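Local coordinates for peptidase, M20/M25/M40 family (Staphylococcus aureus, PDB 4EWT), which probably hydrolyses the amide bond of N-acyl amino acids or related substrates, as aminoacylases of the M20 family do, at a centre holding two manganese ions here, at residues Ile270-Glu273 / Ile274-Ser278; Leu219-Val222 / Val223-Leu227; Lys279-Glu282 / Asp283-Val287; Ala208-Ala211 / Gly212-Val216; Tyr337-Glu341 / Arg342-Phe346. One frame throughout, in Å; residues are numbered along the deposited sequence.

Contact 1: residues Ile270-Glu273 / Ile274-Ser278. With PE7 (1-deoxy-1-thio-heptaethylene glycol), chain L.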
# COMPACT_ATOMS: atom_id res chain seq x y z
N ILE A 270 -6.76 7.46 18.06
CA ILE A 270 -6.91 6.28 17.20
C ILE A 270 -8.30 6.23 16.56
O ILE A 270 -8.46 5.94 15.39
CB ILE A 270 -6.62 4.95 17.97
CG1 ILE A 270 -5.13 4.84 18.30
CG2 ILE A 270 -7.03 3.73 17.14
CD1 ILE A 270 -4.75 3.63 19.21
N GLU A 271 -9.31 6.54 17.36
CA GLU A 271 -10.66 6.52 16.89
C GLU A 271 -10.87 7.60 15.82
O GLU A 271 -11.53 7.36 14.82
CB GLU A 271 -11.63 6.73 18.05
CG GLU A 271 -13.07 6.79 17.58
CD GLU A 271 -14.07 6.91 18.72
OE1 GLU A 271 -13.68 6.85 19.91
OE2 GLU A 271 -15.26 7.03 18.39
N LYS A 272 -10.31 8.78 16.07
CA LYS A 272 -10.38 9.89 15.12
C LYS A 272 -9.70 9.54 13.80
O LYS A 272 -10.24 9.81 12.73
CB LYS A 272 -9.78 11.16 15.74
CG LYS A 272 -9.60 12.33 14.75
CD LYS A 272 -9.00 13.56 15.45
CE LYS A 272 -8.53 14.58 14.42
NZ LYS A 272 -8.06 15.86 15.04
N GLU A 273 -8.51 8.95 13.89
CA GLU A 273 -7.74 8.61 12.69
C GLU A 273 -8.29 7.43 11.87
O GLU A 273 -8.17 7.42 10.65
CB GLU A 273 -6.24 8.45 13.04
CG GLU A 273 -5.60 9.79 13.53
CD GLU A 273 -5.75 10.94 12.52
OE1 GLU A 273 -5.81 10.66 11.31
OE2 GLU A 273 -5.81 12.14 12.92
N ILE A 274 -8.91 6.46 12.55
CA ILE A 274 -9.54 5.33 11.86
C ILE A 274 -10.81 5.82 11.18
O ILE A 274 -11.11 5.41 10.06
CB ILE A 274 -9.88 4.17 12.85
CG1 ILE A 274 -8.60 3.43 13.24
CG2 ILE A 274 -10.96 3.18 12.26
CD1 ILE A 274 -8.79 2.37 14.32
N LYS A 275 -11.55 6.69 11.86
CA LYS A 275 -12.71 7.34 11.24
C LYS A 275 -12.35 8.18 10.02
O LYS A 275 -13.10 8.20 9.06
CB LYS A 275 -13.53 8.14 12.27
CG LYS A 275 -14.35 7.23 13.16
CD LYS A 275 -14.99 7.93 14.37
CE LYS A 275 -15.93 6.96 15.08
NZ LYS A 275 -16.73 7.63 16.19
N ARG A 276 -11.17 8.82 10.03
CA ARG A 276 -10.71 9.64 8.88
C ARG A 276 -10.37 8.75 7.69
O ARG A 276 -10.74 9.03 6.54
CB ARG A 276 -9.47 10.48 9.24
CG ARG A 276 -9.11 11.55 8.17
CD ARG A 276 -7.61 11.93 8.24
NE ARG A 276 -7.23 12.46 9.54
CZ ARG A 276 -7.30 13.74 9.89
NH1 ARG A 276 -7.73 14.68 9.02
NH2 ARG A 276 -6.93 14.10 11.12
N LEU A 277 -9.64 7.68 7.96
CA LEU A 277 -9.33 6.70 6.92
C LEU A 277 -10.56 6.05 6.35
O LEU A 277 -10.63 5.80 5.16
CB LEU A 277 -8.38 5.65 7.43
CG LEU A 277 -7.00 6.20 7.77
CD1 LEU A 277 -6.24 5.08 8.49
CD2 LEU A 277 -6.28 6.67 6.49
N SER A 278 -11.53 5.76 7.20
CA SER A 278 -12.73 5.05 6.78
C SER A 278 -13.63 5.91 5.88
O SER A 278 -14.07 5.46 4.81
CB SER A 278 -13.50 4.55 8.01
OG SER A 278 -14.77 4.07 7.60
S1 PE7 L . 3.31 24.21 14.29
C2 PE7 L . 2.79 25.94 13.95
C3 PE7 L . 2.23 26.11 12.54
O4 PE7 L . 0.95 25.45 12.44
C5 PE7 L . 0.20 26.01 11.36
C6 PE7 L . -0.23 24.90 10.42
O7 PE7 L . -1.24 24.18 11.13
C8 PE7 L . -1.60 23.02 10.39
C9 PE7 L . -2.62 22.16 11.12
O10 PE7 L . -2.38 22.19 12.51
C11 PE7 L . -2.75 20.94 13.08
C12 PE7 L . -1.63 20.30 13.86
O13 PE7 L . -1.64 18.91 13.49
C14 PE7 L . -0.61 18.15 14.13
C15 PE7 L . -0.40 16.96 13.20
O16 PE7 L . -1.68 16.44 12.91
C17 PE7 L . -1.58 15.30 12.06
C18 PE7 L . -2.96 15.08 11.48
O19 PE7 L . -3.02 15.94 10.34
C20 PE7 L . -4.17 15.60 9.57
C21 PE7 L . -4.84 16.85 8.97
O22 PE7 L . -4.83 17.94 9.90

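Contact 2: residues Leu219-Val222 / Val223-Leu227. With PE7 (1-deoxy-1-thio-heptaethylene glycol), chain L.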
# COMPACT_ATOMS: atom_id res chain seq x y z
N LEU A 219 -4.13 1.89 7.03
CA LEU A 219 -4.37 1.86 8.47
C LEU A 219 -3.09 1.79 9.32
O LEU A 219 -3.08 2.23 10.47
CB LEU A 219 -5.24 0.66 8.81
CG LEU A 219 -5.87 0.60 10.20
CD1 LEU A 219 -6.87 1.73 10.40
CD2 LEU A 219 -6.55 -0.73 10.33
N GLN A 220 -2.01 1.26 8.74
CA GLN A 220 -0.75 1.10 9.47
C GLN A 220 -0.16 2.46 9.86
O GLN A 220 0.63 2.53 10.80
CB GLN A 220 0.27 0.31 8.65
CG GLN A 220 -0.26 -1.10 8.20
CD GLN A 220 -1.01 -1.82 9.30
OE1 GLN A 220 -2.19 -2.16 9.14
NE2 GLN A 220 -0.33 -2.07 10.42
N THR A 221 -0.57 3.53 9.16
CA THR A 221 -0.11 4.87 9.48
C THR A 221 -0.70 5.44 10.76
O THR A 221 -0.15 6.38 11.30
CB THR A 221 -0.36 5.90 8.36
OG1 THR A 221 -1.76 5.95 8.06
CG2 THR A 221 0.45 5.55 7.11
N VAL A 222 -1.80 4.87 11.24
CA VAL A 222 -2.35 5.31 12.54
C VAL A 222 -1.32 5.12 13.66
O VAL A 222 -0.97 6.06 14.37
CB VAL A 222 -3.67 4.60 12.88
CG1 VAL A 222 -4.17 5.01 14.27
CG2 VAL A 222 -4.72 4.91 11.80
N VAL A 223 -0.80 3.90 13.78
CA VAL A 223 0.23 3.66 14.77
C VAL A 223 1.55 4.29 14.32
O VAL A 223 2.28 4.87 15.13
CB VAL A 223 0.35 2.15 15.18
CG1 VAL A 223 1.59 1.89 16.01
CG2 VAL A 223 -0.90 1.71 15.98
N SER A 224 1.86 4.23 13.02
CA SER A 224 3.24 4.52 12.62
C SER A 224 3.52 6.00 12.41
O SER A 224 4.69 6.41 12.38
CB SER A 224 3.62 3.73 11.35
OG SER A 224 3.16 4.41 10.20
N ARG A 225 2.48 6.80 12.27
CA ARG A 225 2.57 8.20 11.96
C ARG A 225 1.76 9.09 12.92
O ARG A 225 2.23 10.06 13.39
CB ARG A 225 2.26 8.48 10.49
CG ARG A 225 3.15 7.88 9.49
CD ARG A 225 4.39 8.65 9.33
NE ARG A 225 5.38 8.33 10.31
CZ ARG A 225 6.55 8.91 10.45
NH1 ARG A 225 6.91 9.89 9.69
NH2 ARG A 225 7.35 8.52 11.36
N ARG A 226 0.54 8.68 13.21
CA ARG A 226 -0.42 9.54 13.91
C ARG A 226 -0.24 9.57 15.44
O ARG A 226 -0.68 10.51 16.11
CB ARG A 226 -1.85 9.10 13.57
CG ARG A 226 -2.19 9.26 12.10
CD ARG A 226 -1.99 10.70 11.66
NE ARG A 226 -2.66 10.97 10.39
CZ ARG A 226 -2.21 11.82 9.48
NH1 ARG A 226 -1.07 12.45 9.69
NH2 ARG A 226 -2.90 12.02 8.36
N LEU A 227 0.37 8.52 15.98
CA LEU A 227 0.66 8.47 17.40
C LEU A 227 2.10 8.90 17.64
O LEU A 227 2.98 8.65 16.82
CB LEU A 227 0.46 7.06 17.97
CG LEU A 227 -0.93 6.45 17.91
CD1 LEU A 227 -0.92 5.06 18.56
CD2 LEU A 227 -1.96 7.37 18.59
S1 PE7 L . 3.31 24.21 14.29
C2 PE7 L . 2.79 25.94 13.95
C3 PE7 L . 2.23 26.11 12.54
O4 PE7 L . 0.95 25.45 12.44
C5 PE7 L . 0.20 26.01 11.36
C6 PE7 L . -0.23 24.90 10.42
O7 PE7 L . -1.24 24.18 11.13
C8 PE7 L . -1.60 23.02 10.39
C9 PE7 L . -2.62 22.16 11.12
O10 PE7 L . -2.38 22.19 12.51
C11 PE7 L . -2.75 20.94 13.08
C12 PE7 L . -1.63 20.30 13.86
O13 PE7 L . -1.64 18.91 13.49
C14 PE7 L . -0.61 18.15 14.13
C15 PE7 L . -0.40 16.96 13.20
O16 PE7 L . -1.68 16.44 12.91
C17 PE7 L . -1.58 15.30 12.06
C18 PE7 L . -2.96 15.08 11.48
O19 PE7 L . -3.02 15.94 10.34
C20 PE7 L . -4.17 15.60 9.57
C21 PE7 L . -4.84 16.85 8.97
O22 PE7 L . -4.83 17.94 9.90
O HOH W 1 -1.94 1.35 12.75

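Contact 3: residues Lys279-Glu282 / Asp283-Val287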
# COMPACT_ATOMS: atom_id res chain seq x y z
N LYS A 279 -13.89 7.14 6.31
CA LYS A 279 -14.60 8.13 5.49
C LYS A 279 -13.87 8.44 4.16
O LYS A 279 -14.51 8.54 3.10
CB LYS A 279 -14.77 9.42 6.28
CG LYS A 279 -15.47 10.53 5.53
CD LYS A 279 -14.51 11.43 4.71
CE LYS A 279 -15.16 12.79 4.39
NZ LYS A 279 -15.70 12.77 2.99
N GLY A 280 -12.56 8.65 4.24
CA GLY A 280 -11.75 8.97 3.08
C GLY A 280 -11.70 7.83 2.07
O GLY A 280 -11.56 8.07 0.87
N LEU A 281 -11.80 6.59 2.56
CA LEU A 281 -11.85 5.44 1.66
C LEU A 281 -13.04 5.52 0.69
O LEU A 281 -12.93 5.12 -0.47
CB LEU A 281 -11.91 4.12 2.44
CG LEU A 281 -11.43 2.91 1.64
CD1 LEU A 281 -9.89 2.84 1.72
CD2 LEU A 281 -12.04 1.65 2.25
N GLU A 282 -14.16 6.07 1.16
CA GLU A 282 -15.33 6.25 0.31
C GLU A 282 -15.04 7.17 -0.87
O GLU A 282 -15.47 6.89 -1.98
CB GLU A 282 -16.54 6.80 1.09
CG GLU A 282 -16.96 6.02 2.30
CD GLU A 282 -18.28 6.56 2.85
OE1 GLU A 282 -18.40 7.80 2.96
OE2 GLU A 282 -19.19 5.77 3.13
N ASP A 283 -14.32 8.26 -0.64
CA ASP A 283 -13.98 9.17 -1.73
C ASP A 283 -12.87 8.59 -2.62
O ASP A 283 -12.91 8.74 -3.84
CB ASP A 283 -13.57 10.54 -1.18
CG ASP A 283 -14.60 11.11 -0.25
OD1 ASP A 283 -15.60 11.67 -0.74
OD2 ASP A 283 -14.40 11.01 0.99
N MET A 284 -11.91 7.92 -2.01
CA MET A 284 -10.77 7.39 -2.76
C MET A 284 -11.15 6.28 -3.74
O MET A 284 -10.71 6.29 -4.91
CB MET A 284 -9.72 6.87 -1.80
CG MET A 284 -8.45 6.48 -2.47
SD MET A 284 -7.33 7.85 -2.46
CE MET A 284 -6.66 7.68 -0.82
N TYR A 285 -11.95 5.34 -3.26
CA TYR A 285 -12.38 4.17 -4.06
C TYR A 285 -13.84 4.14 -4.51
O TYR A 285 -14.24 3.22 -5.24
CB TYR A 285 -12.00 2.88 -3.33
CG TYR A 285 -10.50 2.77 -3.25
CD1 TYR A 285 -9.76 2.29 -4.32
CD2 TYR A 285 -9.82 3.23 -2.14
CE1 TYR A 285 -8.35 2.24 -4.27
CE2 TYR A 285 -8.44 3.18 -2.06
CZ TYR A 285 -7.72 2.68 -3.13
OH TYR A 285 -6.36 2.66 -3.04
N GLY A 286 -14.62 5.13 -4.10
CA GLY A 286 -16.05 5.21 -4.50
C GLY A 286 -16.84 4.09 -3.86
O GLY A 286 -17.88 3.70 -4.36
N VAL A 287 -16.35 3.57 -2.74
CA VAL A 287 -17.09 2.56 -1.99
C VAL A 287 -17.97 3.25 -0.96
O VAL A 287 -17.79 4.44 -0.69
CB VAL A 287 -16.15 1.59 -1.27
CG1 VAL A 287 -15.53 0.61 -2.27
CG2 VAL A 287 -15.06 2.35 -0.48

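Contact 4: residues Ala208-Ala211 / Gly212-Val216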
# COMPACT_ATOMS: atom_id res chain seq x y z
N ALA A 208 -14.43 -4.55 -3.83
CA ALA A 208 -14.34 -4.33 -2.39
C ALA A 208 -13.06 -4.93 -1.77
O ALA A 208 -12.58 -4.44 -0.76
CB ALA A 208 -15.57 -4.86 -1.68
N ILE A 209 -12.53 -5.98 -2.38
CA ILE A 209 -11.31 -6.59 -1.82
C ILE A 209 -10.11 -5.65 -2.00
O ILE A 209 -9.34 -5.46 -1.08
CB ILE A 209 -11.05 -8.02 -2.39
CG1 ILE A 209 -12.03 -8.99 -1.72
CG2 ILE A 209 -9.57 -8.46 -2.15
CD1 ILE A 209 -12.14 -10.36 -2.39
N VAL A 210 -9.96 -5.08 -3.19
CA VAL A 210 -8.93 -4.09 -3.46
C VAL A 210 -9.10 -2.89 -2.50
O VAL A 210 -8.14 -2.49 -1.86
CB VAL A 210 -8.99 -3.64 -4.94
CG1 VAL A 210 -8.30 -2.31 -5.15
CG2 VAL A 210 -8.44 -4.73 -5.87
N ALA A 211 -10.32 -2.36 -2.34
CA ALA A 211 -10.51 -1.21 -1.46
C ALA A 211 -10.18 -1.55 -0.01
O ALA A 211 -9.54 -0.75 0.69
CB ALA A 211 -11.97 -0.66 -1.56
N GLY A 212 -10.65 -2.72 0.44
CA GLY A 212 -10.40 -3.16 1.81
C GLY A 212 -8.92 -3.41 2.05
O GLY A 212 -8.40 -3.11 3.14
N SER A 213 -8.23 -3.94 1.04
CA SER A 213 -6.78 -4.18 1.12
C SER A 213 -5.99 -2.88 1.17
O SER A 213 -5.01 -2.79 1.91
CB SER A 213 -6.30 -5.01 -0.06
OG SER A 213 -6.76 -6.35 0.10
N TYR A 214 -6.40 -1.89 0.37
CA TYR A 214 -5.77 -0.58 0.45
C TYR A 214 -6.04 0.04 1.81
O TYR A 214 -5.13 0.60 2.41
CB TYR A 214 -6.17 0.37 -0.71
CG TYR A 214 -5.31 0.18 -1.96
CD1 TYR A 214 -4.09 0.86 -2.13
CD2 TYR A 214 -5.72 -0.70 -2.97
CE1 TYR A 214 -3.28 0.65 -3.32
CE2 TYR A 214 -4.94 -0.91 -4.14
CZ TYR A 214 -3.74 -0.24 -4.31
OH TYR A 214 -3.01 -0.48 -5.48
N PHE A 215 -7.26 -0.08 2.31
CA PHE A 215 -7.54 0.32 3.69
C PHE A 215 -6.63 -0.30 4.76
O PHE A 215 -6.21 0.42 5.66
CB PHE A 215 -9.00 0.04 4.07
CG PHE A 215 -9.34 0.44 5.49
CD1 PHE A 215 -9.61 1.77 5.81
CD2 PHE A 215 -9.39 -0.51 6.50
CE1 PHE A 215 -9.91 2.16 7.12
CE2 PHE A 215 -9.71 -0.13 7.81
CZ PHE A 215 -9.97 1.21 8.11
N VAL A 216 -6.35 -1.61 4.67
CA VAL A 216 -5.48 -2.26 5.66
C VAL A 216 -4.07 -1.67 5.61
O VAL A 216 -3.52 -1.38 6.67
CB VAL A 216 -5.49 -3.83 5.55
CG1 VAL A 216 -4.46 -4.46 6.47
CG2 VAL A 216 -6.90 -4.40 5.87

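Contact 5: residues Tyr337-Glu341 / Arg342-Phe346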
# COMPACT_ATOMS: atom_id res chain seq x y z
N TYR A 337 -12.69 0.69 35.36
CA TYR A 337 -13.96 1.34 35.69
C TYR A 337 -14.02 1.85 37.12
O TYR A 337 -14.50 2.96 37.35
CB TYR A 337 -15.15 0.41 35.41
CG TYR A 337 -15.51 0.29 33.94
CD1 TYR A 337 -15.95 1.40 33.22
CD2 TYR A 337 -15.45 -0.94 33.29
CE1 TYR A 337 -16.29 1.28 31.87
CE2 TYR A 337 -15.79 -1.07 31.97
CZ TYR A 337 -16.20 0.04 31.26
OH TYR A 337 -16.53 -0.11 29.94
N TYR A 338 -13.54 1.06 38.09
CA TYR A 338 -13.40 1.55 39.47
C TYR A 338 -12.45 2.72 39.51
O TYR A 338 -12.72 3.74 40.14
CB TYR A 338 -12.84 0.47 40.42
CG TYR A 338 -13.61 -0.81 40.43
CD1 TYR A 338 -14.89 -0.88 40.98
CD2 TYR A 338 -13.07 -1.97 39.89
CE1 TYR A 338 -15.60 -2.04 40.98
CE2 TYR A 338 -13.78 -3.15 39.89
CZ TYR A 338 -15.05 -3.17 40.44
OH TYR A 338 -15.78 -4.34 40.45
N ALA A 339 -11.32 2.56 38.81
CA ALA A 339 -10.23 3.53 38.84
C ALA A 339 -10.63 4.88 38.25
O ALA A 339 -9.92 5.87 38.43
CB ALA A 339 -9.01 2.96 38.14
N LYS A 340 -11.78 4.92 37.58
CA LYS A 340 -12.29 6.14 36.95
C LYS A 340 -13.40 6.80 37.80
O LYS A 340 -13.70 7.98 37.62
CB LYS A 340 -12.79 5.82 35.54
CG LYS A 340 -12.80 7.01 34.59
CD LYS A 340 -13.00 6.57 33.13
CE LYS A 340 -14.24 5.68 32.96
NZ LYS A 340 -15.52 6.44 33.09
N GLU A 341 -13.99 6.03 38.71
CA GLU A 341 -15.00 6.56 39.64
C GLU A 341 -14.38 7.02 40.96
O GLU A 341 -14.85 7.98 41.57
CB GLU A 341 -16.10 5.54 39.94
CG GLU A 341 -17.00 5.15 38.76
CD GLU A 341 -17.88 6.30 38.25
OE1 GLU A 341 -18.17 7.23 39.03
OE2 GLU A 341 -18.29 6.25 37.07
N ARG A 342 -13.35 6.31 41.42
CA ARG A 342 -12.65 6.67 42.65
C ARG A 342 -11.15 6.62 42.41
O ARG A 342 -10.70 5.92 41.51
CB ARG A 342 -13.03 5.72 43.80
CG ARG A 342 -14.52 5.55 44.07
CD ARG A 342 -15.16 6.80 44.67
NE ARG A 342 -16.50 6.51 45.18
CZ ARG A 342 -17.63 6.68 44.49
NH1 ARG A 342 -17.62 7.16 43.26
NH2 ARG A 342 -18.79 6.37 45.05
N PRO A 343 -10.37 7.36 43.21
CA PRO A 343 -8.92 7.19 43.15
C PRO A 343 -8.55 5.77 43.56
O PRO A 343 -8.98 5.29 44.62
CB PRO A 343 -8.39 8.21 44.17
CG PRO A 343 -9.54 8.56 45.01
CD PRO A 343 -10.76 8.40 44.17
N SER A 344 -7.81 5.07 42.70
CA SER A 344 -7.54 3.66 42.94
C SER A 344 -6.10 3.29 42.61
O SER A 344 -5.37 4.08 42.00
CB SER A 344 -8.50 2.79 42.12
OG SER A 344 -9.81 3.31 42.16
N ALA A 345 -5.72 2.10 43.06
CA ALA A 345 -4.43 1.50 42.75
C ALA A 345 -4.64 0.02 42.45
O ALA A 345 -5.24 -0.72 43.24
CB ALA A 345 -3.46 1.67 43.90
N PHE A 346 -4.17 -0.39 41.28
CA PHE A 346 -4.20 -1.79 40.89
C PHE A 346 -2.76 -2.22 40.90
O PHE A 346 -1.94 -1.67 40.16
CB PHE A 346 -4.81 -1.92 39.50
CG PHE A 346 -5.17 -3.33 39.09
CD1 PHE A 346 -6.16 -4.05 39.77
CD2 PHE A 346 -4.54 -3.93 38.01
CE1 PHE A 346 -6.50 -5.35 39.37
CE2 PHE A 346 -4.88 -5.23 37.60
CZ PHE A 346 -5.86 -5.93 38.28
O HOH W 2 -7.96 6.10 39.85

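Contact 1: residues Ile270-Glu273 / Ile274-Ser278
R276 and E273 meet side by side on helix 264-285, one of two helices that lie on the antiparallel sheet of the M20 lid or dimerisation domain, and their salt bridge is of the i to i+3 kind. Followed outward, R276 CB rests against the carbonyl oxygens of K272 and E273. CG then leaves anti to the backbone N (chi1 -169°), and CD passes E273 OE1 before the chain bends at chi3. NE gives its hydrogen to E273 OE1 at 2.9 Å, and NH2 gives one to E273 OE2 with an N-H...O angle of 175°. Both oxygens are met on their syn sides, and the carboxylate and guanidinium planes lie 15° apart, a nearly coplanar fork that fixes the rotation of each. Over one guanidinium face lies C20 of the bound glycol, 3.5 Å from NH2; CZ lies under the same carbon, and NH1 meets C21. E273 OE1 also has R226 as a weaker, longer ion partner.

Beside Y293 and L291 of strand 288-295, E271 and K275 run alongside one another, and K275 NZ reaches E271 OE2 at 2.7 Å, using that oxygen's anti lone pair. Toward the sheet, I270 and I274 point the same way, and L277 continues their apolar row onto L219 and V222 of helix 208-226. The closest approach between the two isoleucines is I270 CG2 to I274 CD1, 3.6 Å.

Contact 2: residues Leu219-Val222 / Val223-Leu227
The guanidinium of R226 carries C18 of the bound glycol over one face, 3.7 Å from NH1 and displaced toward the rim. NH1 bonds N206 of the second subunit, and NH2 weakly Y285 O of the same subunit, while NE keeps a long, weak ion pair with E273 of its own chain. The R225 guanidinium has S224 O near its plane, where NE donates at 2.9 Å, from above the carbonyl plane, with an N-H...O angle of 171°. Bends at chi2 and chi3 bring NE round to S224 O, and the guanidinium then leads away, NH1 forming a salt bridge with D207 of the second subunit.

Both arginines belong to the wider pi-type turn, 223-226, with which helix 208-226 of the lid domain ends. T221 O is shared by two amides, R225 N at 2.8 Å and R226 N at 3.1 Å. V222 O receives weak bonds from R226 N and L227 N. Upstream the helix is kinked, and a water bridges the opened turn, donating to L219 O at 2.7 Å and accepting from V223 N at 3.0 Å. S224 OG (chi1 83°) lies against T221 CA and is hydrogen-bonded to Q220 of the third subunit.

Contact 3: residues Lys279-Glu282 / Asp283-Val287
K279 and D283 make the charged link, a salt bridge one helical turn long in which K279 NZ lies 3.0 Å from D283 OD2. The lysine comes in on the syn side of that oxygen, 17° out of the carboxylate plane. Bends at chi2 and chi4 bring the K279 chain back along the helix, and its CD and CE also run close to the same oxygen. In the second subunit the matching pair lies near enough for weak, long ion pairs, and the two D283 carboxylates approach each other; the lysines would be expected to offset that repulsion.

Backbone bonds close the helix. M284 N meets G280 O at 2.9 Å and Y285 N meets L281 O at 3.0 Å, whereas G286 N reaches E282 O only weakly. This is the C-terminal end of helix 264-285 in the lid domain: G286, with phi 68°, turns the chain out of helical conformation and leads it into strand 288-295. Just beyond the turn V287 O lies 3.2 Å from E282 CA in a CA-H...O contact, and the E282 carboxylate bonds the backbone N of C289 on that strand.

Apolar contacts centre on L281, whose two methyl groups part. CD1 goes to the Y285 ring, 3.9 Å from CD2 of the tyrosine, and CD2 goes to V287, 4.1 Å from its CG2. With CG anti to the backbone N (chi1 -157°), L281 is directed toward F215 of helix 208-226, while M284 packs against M284 of the second subunit.

Contact 4: residues Ala208-Ala211 / Gly212-Val216
I209 O is gripped twice by S213, through the backbone N at 2.8 Å and through the hydroxyl OG at 3.0 Å. The two donors arrive from opposite faces of the carbonyl plane, the amide tilted 25° from it and the hydroxyl 36°. Helical serines commonly return to the carbonyl four residues back, made possible here by OG standing beside the backbone N, anti to the carbonyl carbon (chi1 -72°). The buried hydroxyl is thereby satisfied within its own helix.

V210 and Y214, the next pair, lie side by side and point the same way, with V210 CG1 3.7 Å from Y214 CD2. V210 O sits near the plane of the Y214 ring, at the edge by CD2, while accepting the Y214 amide at 2.9 Å. The tyrosine hydroxyl bonds T217 O of the second subunit. Regular bonds from G212 N to A208 O and from F215 N to A211 O complete the first turns of the helix.

Helix 208-226 lies on the antiparallel sheet of the M20 lid (dimerisation) domain, and D207 OD1 bonds V210 N at its start. From there A208 and I209 pack on strand 248-261, A211 and F215 reach strand 179-193, and F215 also meets L277 and L281 of the companion helix 264-285. S213 and V216 touch F240 of strand 233-242, and across the assembly they pack on V216 and S213 of the fourth subunit.

Contact 5: residues Tyr337-Glu341 / Arg342-Phe346
A339 and S344 form the close-packed side of this turn: S344 OG comes to 3.4 Å from A339 CA. A339 CB and S344 CB are 4.0 Å apart. S344 OG lies beside its backbone N (chi1 -42°) and donates to R342 O at 2.8 Å, from well above that carbonyl's plane. The backbone is tied by R342 N to Y338 O at 2.9 Å, the donor lying almost straight out from the carbonyl; E341 N shares this acceptor.

The segment is a helix-to-strand junction in the mixed-sheet catalytic domain of the M20 fold, where the weakly bonded helix 335-341 gives way to strand 344-350. The Y338 side chain turns inward and its hydroxyl bonds Q135. A water accepts from S344 N at 3.0 Å and lies close to A339 O, filling in between helix end and strand start.

The loose part is E341, which is exposed and whose OE1 stays 4.3 Å from R342 NH1, too far for a salt bridge. R342, by contrast, is held: bent at chi2, it lays its chain along the E341 carbonyl, and NH1 makes a straight but weak bond of 3.3 Å to E341 O. Firmer hydrogen bonds go from NE to V157 O and from NH2 to L154 O.

Overall arrangement
Contacts 1 to 4 share the lid domain: contacts 4 and 2 follow each other along helix 208-226, contacts 1 and 3 along helix 264-285. The two helices lie against each other, with contacts 1 and 2 centred 10 Å apart, as are contacts 3 and 4. L277 CD1 meets V222 CG2 at 3.7 Å, and L281 CD1 meets F215 CB at 3.8 Å. All four touch the second subunit, while contacts 1 and 2 both touch the bound glycol, through R276 and R226. Contact 5 stands apart in the catalytic domain, its centre 29 Å from that of contact 1 and 41 Å from that of contact 3; the Y338 side chain is about 11 Å from a manganese ion.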